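Local coordinates for acyl-CoA N-acyltransferases (NAT) superfamily protein (Arabidopsis thaliana, PDB 6TH0) that probably transfers the acetyl group of acetyl-CoA to the N-terminal methionine of transmembrane proteins and to lysine side chains, at residues Q21-I26 / I64-A69; R53-P56 / E61-I64. All coordinates share one frame; numbering follows the deposited sequence.

Contact 1: residues Q21-I26 / I64-A69; sequences QIHRDI and IGFVTA. With ACO (acetyl coenzyme *a), chain C.
Phe66 swings its ring out between its own backbone N and carbonyl carbon (chi1 60°), while His23 turns its imidazole back beside its backbone N, and the two rings meet in an offset stack. The pair illustrates how a GNAT fold seats a helix on its central sheet: the axis of residues 21-26 runs nearly at right angles to that of residues 65-69, 10.3 Å away at closest approach. The ring centroids are 4.2 Å apart and the planes tilted by 30°, with His23 CE1 lying over the rim of one Phe66 face, 3.3 Å from Phe66 CE1. Hydrogen bonds between His23 NE2 and Thr99 OG1 and between His23 ND1 and Leu19 O fix the imidazole's rotation, and Phe36 meets it edge-to-face. Farther round the phenyl ring, Ile22 CG2 packs obliquely 3.6 Å from Phe66 CE2. Ile26 CD1 reaches the same Phe66 CE2 at 4.1 Å. With Phe66 replaced by an alanine, His23 would probably lose its stacking partner and a gap would open beside both isoleucines. The helix end also meets the cofactor, where Ile26 O lies 3.5 Å from C6P of acetyl-CoA.

Contact 2: residues R53-P56 / E61-I64; sequences RSRP and EELI
A β-hairpin connection, the loop joining antiparallel strands 45-52 and 63-73, is tied across its base by Arg55 and Glu62 in a salt bridge. The Arg55 chain bends at its third torsion (chi3 72°), which turns the guanidinium toward the opposite arm of the loop. There Arg55 NH1 donates to Glu62 OE1 at 2.8 Å, with an N-H...O angle of 149°, and the acceptor uses its anti lone pair, the one directed away from the other carboxylate oxygen. A second, weak bond runs from Arg55 NH2 to the same Glu62 OE1 at 3.3 Å. One oxygen thus takes both amino groups, instead of each oxygen taking one, although the two flat groups lie nearly coplanar, 19° apart. Glu62 meets the guanidinium at its edge; Ile64 comes over one face, its CG2 methyl 3.5 Å from Arg55 NH1, and so supplies an apolar floor beneath the charge. Tyr106 also touches the Arg55 side chain.

Nearer the surface, the extended Arg53 chain brings its NE to Glu61 OE2 as a second salt bridge, but the modelled separation is too short to be realistic, and its detailed geometry is doubtful. The Glu61 backbone has a partner elsewhere, its O accepting a hydrogen bond from Arg9 NH2. The Arg55-Glu62 salt bridge, with Ile64 beneath it, fastens this β-hairpin loop just ahead of a classic β bulge, in which Ile64 and Gly65 both face Ala50 of the neighbouring strand.

Contacts 1 and 2 have centres 15 Å apart and meet on strand 63-73, with Ile64 belonging to both. Contact 2 fastens the loop that leads into this strand at the surface, and contact 1 seats helix 16-26 on the strand farther along, in the buried interior. They also touch directly, Ile22 CD1 lying 4.2 Å from Leu63 CD1. Their relation to acetyl-CoA differs: residues 21-26 supply Ile26 to the cofactor pocket, whereas the Ile64 side chain stays about 8 Å from the ligand at its nearest atoms. Strand 93-102 links them to the site, since Phe66 lies near Leu100 and Ile64 near Val102, both acetyl-CoA-binding residues.

Contact 1: residues Q21-I26 / I64-A69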
loop_
_atom_site.group_PDB
_atom_site.type_symbol
_atom_site.label_atom_id
_atom_site.label_comp_id
_atom_site.label_asym_id
_atom_site.label_seq_id
_atom_site.Cartn_x
_atom_site.Cartn_y
_atom_site.Cartn_z
ATOM N N GLN A 21 -16.086 -1.985 -2.284
ATOM C CA GLN A 21 -16.486 -3.131 -3.095
ATOM C C GLN A 21 -15.273 -3.856 -3.672
ATOM O O GLN A 21 -15.189 -5.088 -3.607
ATOM C CB GLN A 21 -17.431 -2.635 -4.186
ATOM C CG GLN A 21 -17.729 -3.595 -5.310
ATOM C CD GLN A 21 -17.678 -2.888 -6.651
ATOM O OE1 GLN A 21 -16.649 -2.893 -7.328
ATOM N NE2 GLN A 21 -18.781 -2.252 -7.031
ATOM N N ILE A 22 -14.321 -3.110 -4.238
ATOM C CA ILE A 22 -13.135 -3.725 -4.829
ATOM C C ILE A 22 -12.279 -4.404 -3.760
ATOM O O ILE A 22 -11.703 -5.471 -4.002
ATOM C CB ILE A 22 -12.338 -2.694 -5.648
ATOM C CG1 ILE A 22 -11.342 -3.420 -6.569
ATOM C CG2 ILE A 22 -11.596 -1.712 -4.719
ATOM C CD1 ILE A 22 -10.755 -2.535 -7.649
ATOM N N HIS A 23 -12.139 -3.792 -2.573
ATOM C CA HIS A 23 -11.428 -4.489 -1.504
ATOM C C HIS A 23 -12.080 -5.833 -1.184
ATOM O O HIS A 23 -11.395 -6.857 -1.065
ATOM C CB HIS A 23 -11.342 -3.621 -0.250
ATOM C CG HIS A 23 -10.204 -2.644 -0.272
ATOM N ND1 HIS A 23 -10.204 -1.510 -1.058
ATOM C CD2 HIS A 23 -9.018 -2.644 0.386
ATOM C CE1 HIS A 23 -9.077 -0.844 -0.870
ATOM N NE2 HIS A 23 -8.339 -1.509 0.002
ATOM N N ARG A 24 -13.402 -5.844 -1.031
ATOM C CA ARG A 24 -14.100 -7.089 -0.751
ATOM C C ARG A 24 -13.855 -8.101 -1.858
ATOM O O ARG A 24 -13.702 -9.304 -1.598
ATOM C CB ARG A 24 -15.597 -6.814 -0.589
ATOM C CG ARG A 24 -16.474 -8.051 -0.634
ATOM C CD ARG A 24 -16.154 -9.048 0.468
ATOM N NE ARG A 24 -16.454 -8.523 1.796
ATOM C CZ ARG A 24 -16.551 -9.270 2.890
ATOM N NH1 ARG A 24 -16.378 -10.581 2.820
ATOM N NH2 ARG A 24 -16.823 -8.704 4.056
ATOM N N ASP A 25 -13.795 -7.629 -3.103
ATOM C CA ASP A 25 -13.761 -8.568 -4.218
ATOM C C ASP A 25 -12.360 -9.120 -4.473
ATOM O O ASP A 25 -12.229 -10.282 -4.881
ATOM C CB ASP A 25 -14.266 -7.888 -5.491
ATOM C CG ASP A 25 -15.770 -7.702 -5.525
ATOM O OD1 ASP A 25 -16.517 -8.231 -4.661
ATOM O OD2 ASP A 25 -16.235 -7.037 -6.476
ATOM N N ILE A 26 -11.306 -8.321 -4.274
ATOM C CA ILE A 26 -9.972 -8.769 -4.690
ATOM C C ILE A 26 -8.926 -8.719 -3.590
ATOM O O ILE A 26 -7.833 -9.286 -3.755
ATOM C CB ILE A 26 -9.462 -7.994 -5.924
ATOM C CG1 ILE A 26 -8.937 -6.599 -5.550
ATOM C CG2 ILE A 26 -10.564 -7.890 -7.005
ATOM C CD1 ILE A 26 -8.356 -5.865 -6.752
ATOM N N ILE A 64 -9.867 1.822 -11.033
ATOM C CA ILE A 64 -9.577 0.443 -11.400
ATOM C C ILE A 64 -8.314 -0.072 -10.713
ATOM O O ILE A 64 -7.880 -1.202 -10.956
ATOM C CB ILE A 64 -9.502 0.290 -12.934
ATOM C CG1 ILE A 64 -8.596 1.349 -13.560
ATOM C CG2 ILE A 64 -10.899 0.419 -13.529
ATOM C CD1 ILE A 64 -7.115 1.100 -13.365
ATOM N N GLY A 65 -7.740 0.730 -9.826
ATOM C CA GLY A 65 -6.602 0.306 -9.034
ATOM C C GLY A 65 -6.509 1.227 -7.841
ATOM O O GLY A 65 -7.069 2.324 -7.844
ATOM N N PHE A 66 -5.828 0.757 -6.800
ATOM C CA PHE A 66 -5.748 1.550 -5.578
ATOM C C PHE A 66 -4.500 1.145 -4.812
ATOM O O PHE A 66 -4.001 0.027 -4.959
ATOM C CB PHE A 66 -6.993 1.333 -4.704
ATOM C CG PHE A 66 -7.168 -0.073 -4.289
ATOM C CD1 PHE A 66 -6.520 -0.561 -3.166
ATOM C CD2 PHE A 66 -7.907 -0.954 -5.073
ATOM C CE1 PHE A 66 -6.639 -1.900 -2.803
ATOM C CE2 PHE A 66 -8.031 -2.277 -4.712
ATOM C CZ PHE A 66 -7.419 -2.752 -3.575
ATOM N N VAL A 67 -3.985 2.069 -3.999
ATOM C CA VAL A 67 -3.017 1.735 -2.962
ATOM C C VAL A 67 -3.330 2.610 -1.755
ATOM O O VAL A 67 -3.703 3.774 -1.925
ATOM C CB VAL A 67 -1.566 1.951 -3.428
ATOM C CG1 VAL A 67 -1.328 3.421 -3.752
ATOM C CG2 VAL A 67 -0.580 1.446 -2.378
ATOM N N THR A 68 -3.351 2.014 -0.561
ATOM C CA THR A 68 -3.552 2.756 0.684
ATOM C C THR A 68 -2.349 2.582 1.610
ATOM O O THR A 68 -1.690 1.532 1.611
ATOM C CB THR A 68 -4.812 2.310 1.407
ATOM O OG1 THR A 68 -4.682 0.928 1.756
ATOM C CG2 THR A 68 -6.033 2.504 0.507
ATOM N N ALA A 69 -2.042 3.627 2.384
ATOM C CA ALA A 69 -0.870 3.607 3.245
ATOM C C ALA A 69 -1.125 4.491 4.465
ATOM O O ALA A 69 -1.893 5.452 4.407
ATOM C CB ALA A 69 0.394 4.083 2.509
HETATM N N1A ACO C . 3.553 -6.325 -20.821
HETATM C C2A ACO C . 3.553 -7.572 -20.238
HETATM N N3A ACO C . 3.682 -7.946 -18.953
HETATM C C4A ACO C . 3.836 -6.851 -18.112
HETATM C C5A ACO C . 3.854 -5.494 -18.567
HETATM C C6A ACO C . 3.708 -5.279 -19.951
HETATM N N6A ACO C . 3.716 -4.001 -20.446
HETATM N N7A ACO C . 4.020 -4.603 -17.499
HETATM C C8A ACO C . 4.100 -5.407 -16.418
HETATM N N9A ACO C . 3.999 -6.762 -16.733
HETATM C C1B ACO C . 4.057 -7.904 -15.819
HETATM C C2B ACO C . 5.111 -7.730 -14.631
HETATM O O2B ACO C . 6.365 -8.044 -15.073
HETATM C C3B ACO C . 4.472 -8.911 -13.760
HETATM O O3B ACO C . 4.831 -10.035 -14.400
HETATM P P3B ACO C . 5.062 -11.464 -13.266
HETATM O O7A ACO C . 3.598 -11.671 -12.982
HETATM O O8A ACO C . 5.751 -12.503 -14.135
HETATM O O9A ACO C . 5.850 -10.799 -12.162
HETATM C C4B ACO C . 2.938 -8.619 -13.886
HETATM O O4B ACO C . 2.736 -8.074 -15.231
HETATM C C5B ACO C . 2.436 -7.676 -12.776
HETATM O O5B ACO C . 3.182 -6.500 -12.727
HETATM P P1A ACO C . 2.143 -5.222 -12.636
HETATM O O1A ACO C . 1.300 -5.180 -13.856
HETATM O O2A ACO C . 2.948 -4.030 -12.200
HETATM O O3A ACO C . 1.050 -5.441 -11.360
HETATM P P2A ACO C . -0.482 -5.552 -11.767
HETATM O O4A ACO C . -1.077 -4.237 -12.115
HETATM O O5A ACO C . -0.821 -6.772 -12.583
HETATM O O6A ACO C . -1.263 -5.873 -10.249
HETATM C CBP ACO C . -1.315 -7.028 -8.138
HETATM C CCP ACO C . -0.465 -6.658 -9.430
HETATM C CDP ACO C . -1.525 -5.751 -7.358
HETATM C CEP ACO C . -0.570 -8.061 -7.289
HETATM C CAP ACO C . -2.653 -7.596 -8.683
HETATM O OAP ACO C . -2.471 -8.898 -9.233
HETATM C C9P ACO C . -3.760 -7.716 -7.639
HETATM O O9P ACO C . -4.575 -6.830 -7.504
HETATM N N8P ACO C . -3.856 -8.884 -6.912
HETATM C C7P ACO C . -4.921 -9.080 -5.873
HETATM C C6P ACO C . -4.719 -8.142 -4.720
HETATM C C5P ACO C . -3.425 -8.509 -4.082
HETATM O O5P ACO C . -3.000 -9.648 -3.968
HETATM N N4P ACO C . -2.670 -7.459 -3.599
HETATM C C3P ACO C . -1.393 -7.832 -2.995
HETATM C C2P ACO C . -1.034 -6.848 -1.941
HETATM S S1P ACO C . 0.578 -7.389 -1.191
HETATM C C ACO C . -0.128 -8.432 0.084
HETATM O O ACO C . -0.088 -9.637 0.039
HETATM C CH3 ACO C . -0.812 -7.769 1.164
#

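Contact 2: residues R53-P56 / E61-I64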
loop_
_atom_site.group_PDB
_atom_site.type_symbol
_atom_site.label_atom_id
_atom_site.label_comp_id
_atom_site.label_asym_id
_atom_site.label_seq_id
_atom_site.Cartn_x
_atom_site.Cartn_y
_atom_site.Cartn_z
ATOM N N ARG A 53 -9.822 7.196 -17.610
ATOM C CA ARG A 53 -10.901 8.103 -17.984
ATOM C C ARG A 53 -11.382 7.855 -19.403
ATOM O O ARG A 53 -12.381 8.450 -19.823
ATOM C CB ARG A 53 -10.474 9.560 -17.797
ATOM C CG ARG A 53 -10.383 9.961 -16.329
ATOM C CD ARG A 53 -10.264 11.466 -16.129
ATOM N NE ARG A 53 -9.947 11.782 -14.739
ATOM C CZ ARG A 53 -8.718 12.036 -14.297
ATOM N NH1 ARG A 53 -7.696 12.021 -15.144
ATOM N NH2 ARG A 53 -8.508 12.308 -13.014
ATOM N N SER A 54 -10.686 6.995 -20.139
ATOM C CA SER A 54 -11.074 6.560 -21.470
ATOM C C SER A 54 -12.117 5.449 -21.446
ATOM O O SER A 54 -12.513 4.977 -22.517
ATOM C CB SER A 54 -9.836 6.090 -22.236
ATOM O OG SER A 54 -10.195 5.240 -23.309
ATOM N N ARG A 55 -12.566 5.015 -20.266
ATOM C CA ARG A 55 -13.497 3.897 -20.202
ATOM C C ARG A 55 -14.864 4.303 -20.750
ATOM O O ARG A 55 -15.347 5.407 -20.475
ATOM C CB ARG A 55 -13.661 3.408 -18.767
ATOM C CG ARG A 55 -12.454 2.701 -18.186
ATOM C CD ARG A 55 -12.724 2.355 -16.734
ATOM N NE ARG A 55 -13.699 1.275 -16.609
ATOM C CZ ARG A 55 -14.312 0.947 -15.477
ATOM N NH1 ARG A 55 -14.054 1.617 -14.363
ATOM N NH2 ARG A 55 -15.179 -0.054 -15.455
ATOM N N PRO A 56 -15.509 3.432 -21.518
ATOM C CA PRO A 56 -16.851 3.730 -22.025
ATOM C C PRO A 56 -17.943 3.516 -20.985
ATOM O O PRO A 56 -17.750 2.882 -19.945
ATOM C CB PRO A 56 -17.011 2.742 -23.186
ATOM C CG PRO A 56 -16.154 1.582 -22.792
ATOM C CD PRO A 56 -14.978 2.164 -22.053
ATOM N N GLU A 61 -14.413 7.908 -14.373
ATOM C CA GLU A 61 -13.843 8.341 -13.099
ATOM C C GLU A 61 -13.805 7.237 -12.044
ATOM O O GLU A 61 -13.251 7.451 -10.956
ATOM C CB GLU A 61 -14.629 9.541 -12.556
ATOM C CG GLU A 61 -14.166 10.897 -13.071
ATOM C CD GLU A 61 -12.677 11.120 -12.901
ATOM O OE1 GLU A 61 -12.119 10.697 -11.868
ATOM O OE2 GLU A 61 -12.061 11.716 -13.809
ATOM N N GLU A 62 -14.348 6.061 -12.348
ATOM C CA GLU A 62 -14.339 4.937 -11.419
ATOM C C GLU A 62 -12.946 4.329 -11.332
ATOM O O GLU A 62 -12.321 4.043 -12.356
ATOM C CB GLU A 62 -15.353 3.883 -11.866
ATOM C CG GLU A 62 -15.558 2.741 -10.877
ATOM C CD GLU A 62 -16.450 1.638 -11.427
ATOM O OE1 GLU A 62 -16.149 1.122 -12.523
ATOM O OE2 GLU A 62 -17.459 1.300 -10.770
ATOM N N LEU A 63 -12.443 4.142 -10.115
ATOM C CA LEU A 63 -11.082 3.637 -9.980
ATOM C C LEU A 63 -10.997 2.180 -10.428
ATOM O O LEU A 63 -11.935 1.395 -10.250
ATOM C CB LEU A 63 -10.587 3.780 -8.535
ATOM C CG LEU A 63 -11.274 3.007 -7.406
ATOM C CD1 LEU A 63 -10.695 1.619 -7.275
ATOM C CD2 LEU A 63 -11.132 3.763 -6.083
ATOM N N ILE A 64 -9.867 1.822 -11.033
ATOM C CA ILE A 64 -9.577 0.443 -11.400
ATOM C C ILE A 64 -8.314 -0.072 -10.713
ATOM O O ILE A 64 -7.880 -1.202 -10.956
ATOM C CB ILE A 64 -9.502 0.290 -12.934
ATOM C CG1 ILE A 64 -8.596 1.349 -13.560
ATOM C CG2 ILE A 64 -10.899 0.419 -13.529
ATOM C CD1 ILE A 64 -7.115 1.100 -13.365
#